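Local coordinates for periplasmic protein (Legionella pneumophila subsp. pneumophila, PDB 4FGO) that binds calcium and is probably a periplasmic cysteine protease of the bacterial transglutaminase-like family, at residues K73-F78 with A90-F95; G66-Y71 with G84-F89; L107-A112 with Y157-E162. All coordinates share one frame; numbering follows the deposited sequence.

Contact 1: residues K73-F78 with A90-F95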
# COMPACT_ATOMS: atom_id res chain seq x y z
N LYS A 73 7.10 3.83 6.52
CA LYS A 73 7.55 2.54 7.07
C LYS A 73 7.80 1.52 5.95
O LYS A 73 6.96 1.37 5.05
CB LYS A 73 6.51 1.94 8.02
CG LYS A 73 6.65 2.31 9.47
CD LYS A 73 5.92 1.29 10.33
CE LYS A 73 5.29 1.92 11.55
NZ LYS A 73 4.61 3.19 11.19
N SER A 74 8.92 0.82 6.01
CA SER A 74 9.13 -0.31 5.10
C SER A 74 8.17 -1.42 5.51
O SER A 74 7.72 -1.44 6.65
CB SER A 74 10.59 -0.81 5.14
OG SER A 74 10.87 -1.56 6.31
N PRO A 75 7.84 -2.33 4.57
CA PRO A 75 6.93 -3.42 4.93
C PRO A 75 7.46 -4.23 6.10
O PRO A 75 6.70 -4.51 7.02
CB PRO A 75 6.91 -4.27 3.65
CG PRO A 75 7.13 -3.29 2.56
CD PRO A 75 8.14 -2.32 3.13
N VAL A 76 8.76 -4.56 6.09
CA VAL A 76 9.32 -5.37 7.17
C VAL A 76 9.07 -4.67 8.50
O VAL A 76 8.61 -5.29 9.46
CB VAL A 76 10.83 -5.64 6.95
CG1 VAL A 76 11.46 -6.23 8.21
CG2 VAL A 76 11.04 -6.58 5.76
N GLU A 77 9.34 -3.37 8.53
CA GLU A 77 8.99 -2.52 9.67
C GLU A 77 7.51 -2.51 10.02
O GLU A 77 7.16 -2.45 11.19
CB GLU A 77 9.41 -1.07 9.41
CG GLU A 77 10.84 -0.76 9.68
CD GLU A 77 11.09 0.71 9.50
OE1 GLU A 77 11.05 1.44 10.51
OE2 GLU A 77 11.29 1.13 8.35
N PHE A 78 6.65 -2.51 9.00
CA PHE A 78 5.21 -2.57 9.23
C PHE A 78 4.87 -3.87 9.93
O PHE A 78 4.07 -3.89 10.86
CB PHE A 78 4.42 -2.45 7.92
CG PHE A 78 2.94 -2.17 8.11
CD1 PHE A 78 2.03 -3.21 8.26
CD2 PHE A 78 2.45 -0.87 8.10
CE1 PHE A 78 0.66 -2.96 8.42
CE2 PHE A 78 1.09 -0.61 8.26
CZ PHE A 78 0.19 -1.67 8.43
N ALA A 90 -0.76 1.93 2.79
CA ALA A 90 -0.72 1.91 1.33
C ALA A 90 0.58 1.29 0.82
O ALA A 90 0.58 0.60 -0.20
CB ALA A 90 -0.90 3.32 0.76
N ILE A 91 1.67 1.53 1.54
CA ILE A 91 2.98 1.03 1.15
C ILE A 91 3.09 -0.51 1.19
O ILE A 91 3.51 -1.12 0.21
CB ILE A 91 4.11 1.71 1.97
CG1 ILE A 91 4.39 3.10 1.40
CG2 ILE A 91 5.39 0.87 1.92
CD1 ILE A 91 5.16 3.98 2.34
N ILE A 92 2.73 -1.13 2.31
CA ILE A 92 2.88 -2.59 2.40
C ILE A 92 1.88 -3.30 1.47
O ILE A 92 2.20 -4.33 0.88
CB ILE A 92 2.79 -3.11 3.84
CG1 ILE A 92 3.15 -4.61 3.88
CG2 ILE A 92 1.42 -2.83 4.45
CD1 ILE A 92 3.62 -5.11 5.21
N LYS A 93 0.69 -2.73 1.32
CA LYS A 93 -0.28 -3.29 0.38
C LYS A 93 0.32 -3.26 -1.01
O LYS A 93 0.21 -4.24 -1.75
CB LYS A 93 -1.61 -2.53 0.41
CG LYS A 93 -2.33 -2.59 1.73
CD LYS A 93 -3.66 -1.87 1.65
CE LYS A 93 -4.34 -1.84 3.00
NZ LYS A 93 -5.64 -1.11 2.98
N TYR A 94 0.97 -2.15 -1.35
CA TYR A 94 1.62 -1.99 -2.65
C TYR A 94 2.61 -3.12 -2.89
O TYR A 94 2.52 -3.83 -3.89
CB TYR A 94 2.32 -0.63 -2.78
CG TYR A 94 3.19 -0.47 -4.02
CD1 TYR A 94 2.66 0.03 -5.20
CD2 TYR A 94 4.54 -0.84 -4.01
CE1 TYR A 94 3.45 0.16 -6.34
CE2 TYR A 94 5.34 -0.72 -5.15
CZ TYR A 94 4.78 -0.21 -6.31
OH TYR A 94 5.55 -0.07 -7.45
N PHE A 95 3.56 -3.28 -1.98
CA PHE A 95 4.58 -4.30 -2.18
C PHE A 95 4.05 -5.73 -2.12
O PHE A 95 4.49 -6.58 -2.90
CB PHE A 95 5.75 -4.09 -1.23
CG PHE A 95 6.65 -2.98 -1.64
CD1 PHE A 95 7.52 -3.15 -2.71
CD2 PHE A 95 6.59 -1.75 -1.02
CE1 PHE A 95 8.34 -2.12 -3.11
CE2 PHE A 95 7.40 -0.72 -1.42
CZ PHE A 95 8.28 -0.91 -2.47
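P75, in the first turn of helix 75-81, packs against I92 and F95 of helix 86-99. This is helix-to-helix packing inside a domain that probably has a papain-like fold, as its clan suggests. The contact across the two helices is apolar. CB of P75 lies 3.7 Å from CD1 of I92. CG of the proline meets the F95 ring obliquely, 3.9 Å from CD2. M192 of helix 183-192 also touches P75 and F95. Just before the helix, the backbone O of K73 rests 3.5 Å from CG2 of I91. K73 NZ forms a salt bridge with E60.

Hydrogen bonds lie within segment 73-78. S74 is the N-cap, and its OG accepts from E77 N at 3.2 Å. S74 N returns a weak bond to OE2 of E77. This capping box closes the start of the helix, of which P75 is the first residue.

F78 takes part through a CH-pi contact. In I92, chi1 of -172° sends the CG1-CD1 arm toward P75 and sets CG2 between the backbone N and the carbonyl carbon. CD1 also touches F78. CG2 stands over one face of the F78 ring, 3.9 Å from the ring centroid and 12° off the normal.

Contact 2: residues G66-Y71 with G84-F89. With CA (calcium ion), chain B.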
# COMPACT_ATOMS: atom_id res chain seq x y z
N GLY A 66 -1.96 14.20 14.09
CA GLY A 66 -3.26 13.54 14.17
C GLY A 66 -3.50 12.70 12.93
O GLY A 66 -4.61 12.22 12.70
N ALA A 67 -2.45 12.51 12.14
CA ALA A 67 -2.56 11.72 10.92
C ALA A 67 -1.26 10.99 10.60
O ALA A 67 -0.77 10.18 11.38
CB ALA A 67 -2.98 12.60 9.75
N SER A 68 -0.73 11.26 9.42
CA SER A 68 0.50 10.65 8.97
C SER A 68 1.69 11.37 9.62
O SER A 68 1.58 12.54 9.95
CB SER A 68 0.58 10.79 7.46
OG SER A 68 -0.66 10.43 6.86
N ASP A 69 2.80 10.66 9.81
CA ASP A 69 4.05 11.33 10.15
C ASP A 69 4.82 11.57 8.84
O ASP A 69 4.26 11.43 7.75
CB ASP A 69 4.88 10.53 11.16
CG ASP A 69 5.29 9.16 10.63
OD1 ASP A 69 5.18 8.97 9.42
OD2 ASP A 69 5.74 8.29 11.40
N ASP A 70 6.11 11.85 8.95
CA ASP A 70 6.90 12.11 7.75
C ASP A 70 7.78 10.92 7.30
O ASP A 70 8.73 11.08 6.53
CB ASP A 70 7.72 13.38 7.96
CG ASP A 70 6.82 14.61 8.13
OD1 ASP A 70 7.11 15.46 9.00
OD2 ASP A 70 5.80 14.70 7.40
N TYR A 71 7.44 9.73 7.78
CA TYR A 71 8.33 8.58 7.62
C TYR A 71 7.67 7.35 7.01
O TYR A 71 6.96 6.64 7.68
CB TYR A 71 8.87 8.19 8.99
CG TYR A 71 9.73 6.95 9.01
CD1 TYR A 71 9.23 5.74 9.50
CD2 TYR A 71 11.05 7.00 8.59
CE1 TYR A 71 10.03 4.61 9.55
CE2 TYR A 71 11.86 5.87 8.64
CZ TYR A 71 11.35 4.68 9.12
OH TYR A 71 12.15 3.57 9.17
N GLY A 84 1.01 0.75 11.34
CA GLY A 84 1.49 2.06 10.89
C GLY A 84 0.37 3.05 10.57
O GLY A 84 -0.77 2.84 10.98
N ASP A 85 0.68 4.13 9.85
CA ASP A 85 -0.35 5.11 9.48
C ASP A 85 -0.83 4.94 8.03
O ASP A 85 -0.42 3.99 7.34
CB ASP A 85 0.06 6.56 9.81
CG ASP A 85 1.27 7.03 9.03
OD1 ASP A 85 1.41 6.65 7.85
OD2 ASP A 85 2.08 7.77 9.62
N CYS A 86 -1.72 5.81 7.57
CA CYS A 86 -2.35 5.56 6.27
C CYS A 86 -1.34 5.45 5.12
O CYS A 86 -1.54 4.66 4.20
CB CYS A 86 -3.43 6.60 5.95
SG CYS A 86 -2.76 8.29 5.83
N GLU A 87 -0.26 6.24 5.16
CA GLU A 87 0.77 6.08 4.14
C GLU A 87 1.41 4.69 4.28
O GLU A 87 1.62 4.00 3.29
CB GLU A 87 1.86 7.14 4.27
CG GLU A 87 1.39 8.44 4.84
CD GLU A 87 2.53 9.40 5.16
OE1 GLU A 87 3.32 9.14 6.12
OE2 GLU A 87 2.59 10.44 4.45
N ASP A 88 1.72 4.30 5.50
CA ASP A 88 2.37 3.01 5.72
C ASP A 88 1.51 1.84 5.26
O ASP A 88 2.02 0.87 4.70
CB ASP A 88 2.70 2.84 7.19
CG ASP A 88 3.53 3.96 7.72
OD1 ASP A 88 4.47 4.40 7.00
OD2 ASP A 88 3.23 4.41 8.85
N PHE A 89 0.20 1.93 5.50
CA PHE A 89 -0.75 0.93 5.02
C PHE A 89 -0.69 0.80 3.50
O PHE A 89 -0.59 -0.31 2.98
CB PHE A 89 -2.18 1.29 5.45
CG PHE A 89 -2.56 0.77 6.81
CD1 PHE A 89 -1.87 1.18 7.95
CD2 PHE A 89 -3.63 -0.11 6.95
CE1 PHE A 89 -2.23 0.70 9.20
CE2 PHE A 89 -4.00 -0.58 8.20
CZ PHE A 89 -3.31 -0.18 9.33
CA CA B . 4.30 6.88 8.14
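D69 and D85 meet around a calcium ion, in a site built from the loop 66-71 and the N-terminal turn of helix 86-99. Their carboxylate planes are 81° apart.

D85 is the N-cap of the helix. Its CB lies near A67 O, 4.0 Å away. CG sits between the backbone N and the carbonyl carbon (chi1 63°), which folds the carboxylate back over the helix start. There OD1 accepts weak capping bonds from E87 N and D88 N. OD1 of D85 still lies 2.9 Å from the calcium. OD2 of D85 makes the metal bond, at 2.8 Å. It also accepts from D69 N at 3.0 Å, and this donor approaches from above the carboxylate plane. One carboxylate thus holds the helix end, the loop and the metal.

D69 gives OD1 to the ion, at 2.6 Å. The same atom accepts from Y71 N in an Asx turn, which brings Y71 O round as another ligand. D88 adds both of its oxygens. D88 OD2 accepts from D85 N on the anti side, completing a capping box, while OD1 accepts from K73 N. OE1 of E87, also a calcium-binding residue, lies 3.2 Å from the ion, farther than the direct ligands. The positive ion probably offsets the close gathering of acidic oxygens.

Beside the metal, CB of S68 packs 3.3 Å from CD of E87. C86 sits in the first helical turn and touches H121. That position is consistent with the nucleophile of clan CA proteases. SG of C86 lies 3.2 Å from OG of S68.

Contact 3: residues L107-A112 with Y157-E162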
# COMPACT_ATOMS: atom_id res chain seq x y z
N LEU A 107 -0.27 -0.11 -10.05
CA LEU A 107 -0.43 0.31 -8.66
C LEU A 107 0.25 1.66 -8.40
O LEU A 107 1.42 1.84 -8.75
CB LEU A 107 0.17 -0.74 -7.73
CG LEU A 107 -0.57 -2.08 -7.75
CD1 LEU A 107 0.27 -3.15 -7.11
CD2 LEU A 107 -1.88 -1.93 -7.03
N ARG A 108 -0.48 2.58 -7.78
CA ARG A 108 0.05 3.90 -7.40
C ARG A 108 -0.35 4.28 -5.98
O ARG A 108 -1.48 4.04 -5.57
CB ARG A 108 -0.44 5.00 -8.34
CG ARG A 108 0.08 4.87 -9.74
CD ARG A 108 -0.37 5.97 -10.67
NE ARG A 108 -0.07 5.53 -12.03
CZ ARG A 108 -0.58 6.06 -13.13
NH1 ARG A 108 -1.43 7.07 -13.07
NH2 ARG A 108 -0.22 5.55 -14.31
N ILE A 109 0.57 4.88 -5.25
CA ILE A 109 0.24 5.40 -3.93
C ILE A 109 -0.32 6.81 -4.15
O ILE A 109 0.29 7.60 -4.84
CB ILE A 109 1.50 5.44 -3.07
CG1 ILE A 109 2.16 4.04 -3.05
CG2 ILE A 109 1.17 5.94 -1.68
CD1 ILE A 109 2.18 3.38 -1.72
N THR A 110 -1.48 7.09 -3.58
CA THR A 110 -2.22 8.31 -3.90
C THR A 110 -2.39 9.19 -2.67
O THR A 110 -2.83 8.75 -1.62
CB THR A 110 -3.63 8.00 -4.47
OG1 THR A 110 -3.51 7.31 -5.73
CG2 THR A 110 -4.43 9.28 -4.68
N TYR A 111 -2.03 10.46 -2.83
CA TYR A 111 -2.23 11.47 -1.81
C TYR A 111 -3.53 12.21 -2.14
O TYR A 111 -3.63 12.87 -3.18
CB TYR A 111 -1.02 12.42 -1.81
CG TYR A 111 -1.11 13.58 -0.83
CD1 TYR A 111 -0.23 13.70 0.24
CD2 TYR A 111 -2.06 14.58 -1.00
CE1 TYR A 111 -0.31 14.77 1.13
CE2 TYR A 111 -2.17 15.64 -0.11
CZ TYR A 111 -1.29 15.74 0.94
OH TYR A 111 -1.40 16.83 1.80
N ALA A 112 -4.52 12.12 -1.27
CA ALA A 112 -5.82 12.72 -1.57
C ALA A 112 -6.30 13.68 -0.49
O ALA A 112 -5.97 13.52 0.69
CB ALA A 112 -6.86 11.62 -1.82
N TYR A 157 -2.00 13.98 -5.94
CA TYR A 157 -0.91 13.39 -6.73
C TYR A 157 -0.75 11.90 -6.43
O TYR A 157 -1.19 11.42 -5.40
CB TYR A 157 0.41 14.13 -6.53
CG TYR A 157 1.03 14.05 -5.14
CD1 TYR A 157 1.86 12.99 -4.79
CD2 TYR A 157 0.83 15.06 -4.20
CE1 TYR A 157 2.45 12.91 -3.53
CE2 TYR A 157 1.41 15.00 -2.94
CZ TYR A 157 2.23 13.92 -2.61
OH TYR A 157 2.82 13.83 -1.37
N SER A 158 -0.12 11.17 -7.34
CA SER A 158 0.08 9.75 -7.09
C SER A 158 1.47 9.39 -7.52
O SER A 158 2.05 10.07 -8.34
CB SER A 158 -0.92 8.92 -7.90
OG SER A 158 -2.21 9.26 -7.52
N PHE A 159 1.98 8.29 -7.00
CA PHE A 159 3.33 7.90 -7.32
C PHE A 159 3.58 6.42 -7.14
O PHE A 159 2.83 5.70 -6.45
CB PHE A 159 4.32 8.71 -6.47
CG PHE A 159 4.18 8.47 -5.00
CD1 PHE A 159 4.95 7.50 -4.36
CD2 PHE A 159 3.25 9.18 -4.25
CE1 PHE A 159 4.80 7.25 -3.00
CE2 PHE A 159 3.11 8.96 -2.89
CZ PHE A 159 3.89 7.99 -2.26
N ASN A 160 4.62 5.96 -7.82
CA ASN A 160 5.10 4.59 -7.65
C ASN A 160 6.56 4.53 -8.05
O ASN A 160 7.24 5.56 -8.14
CB ASN A 160 4.22 3.54 -8.36
CG ASN A 160 4.19 3.70 -9.88
OD1 ASN A 160 5.01 4.39 -10.48
ND2 ASN A 160 3.22 3.04 -10.52
N ALA A 161 7.05 3.33 -8.28
CA ALA A 161 8.46 3.15 -8.59
C ALA A 161 8.82 3.82 -9.91
O ALA A 161 10.00 3.99 -10.22
CB ALA A 161 8.80 1.66 -8.63
N GLU A 162 7.81 4.21 -10.69
CA GLU A 162 8.00 4.60 -12.08
C GLU A 162 7.72 6.08 -12.36
O GLU A 162 7.99 6.56 -13.47
CB GLU A 162 7.13 3.73 -13.00
CG GLU A 162 7.86 2.58 -13.68
CD GLU A 162 7.73 1.25 -12.95
OE1 GLU A 162 8.78 0.60 -12.74
OE2 GLU A 162 6.60 0.84 -12.60
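Antiparallel pairing of strands 107-114 and 153-160 joins I109 to F159 and Y111 to Y157 as hydrogen-bonded pairs in the main sheet. I109 N donates to F159 O at 2.7 Å. F159 N returns a bond to I109 O, and Y111 N reaches Y157 O. The pairing weakens at Y157 N, whose bond to Y111 O is long at 3.4 Å. Past the I109-F159 pair, ND2 of N160 donates to L107 O at 2.8 Å. N160 OD1 accepts from E162 N in an Asx turn.

I109, Y111, Y157 and F159 point to one face. CB of Y111 sits over the Y157 ring, 3.7 Å from its centroid. The two tyrosine rings are nearly parallel, planes at 16°, but slid apart with little overlap. I109 CB lies over the F159 ring nearer its rim, and I109 CG2 touches F159 CZ at 3.5 Å.

T110 and S158 form the non-hydrogen-bonded pair on the opposite face. Their hydroxyls are hydrogen-bonded, OG1 to OG at 2.9 Å, and T110 OG1 also bonds S125 OG. Strand 107-114 lies between 153-160 and 119-126. Helix 86-99 packs on strand 107-114, with I91 on I109 and Y94, among others, on L107. Strand 163-166 flanks 153-160.

Overall arrangement
Contacts 1 and 2 share helix 86-99: contact 2 uses its N-terminal turn and contact 1 the turns that follow. Their segments alternate along the chain, and a salt bridge from K73 NZ to D88 OD2 ties them together. Contact 3 follows in sequence, and its I109 packs CD1 against A90 O of contact 1. It does not touch contact 2. Contacts 1 and 3 are buried. Contact 1 is apolar helix packing near the centre of the chain; contact 3 combines strand hydrogen bonds with ring packing. Contact 2 is only partly buried, and it alone of the three is built round a metal, with carboxylates in place of hydrocarbon.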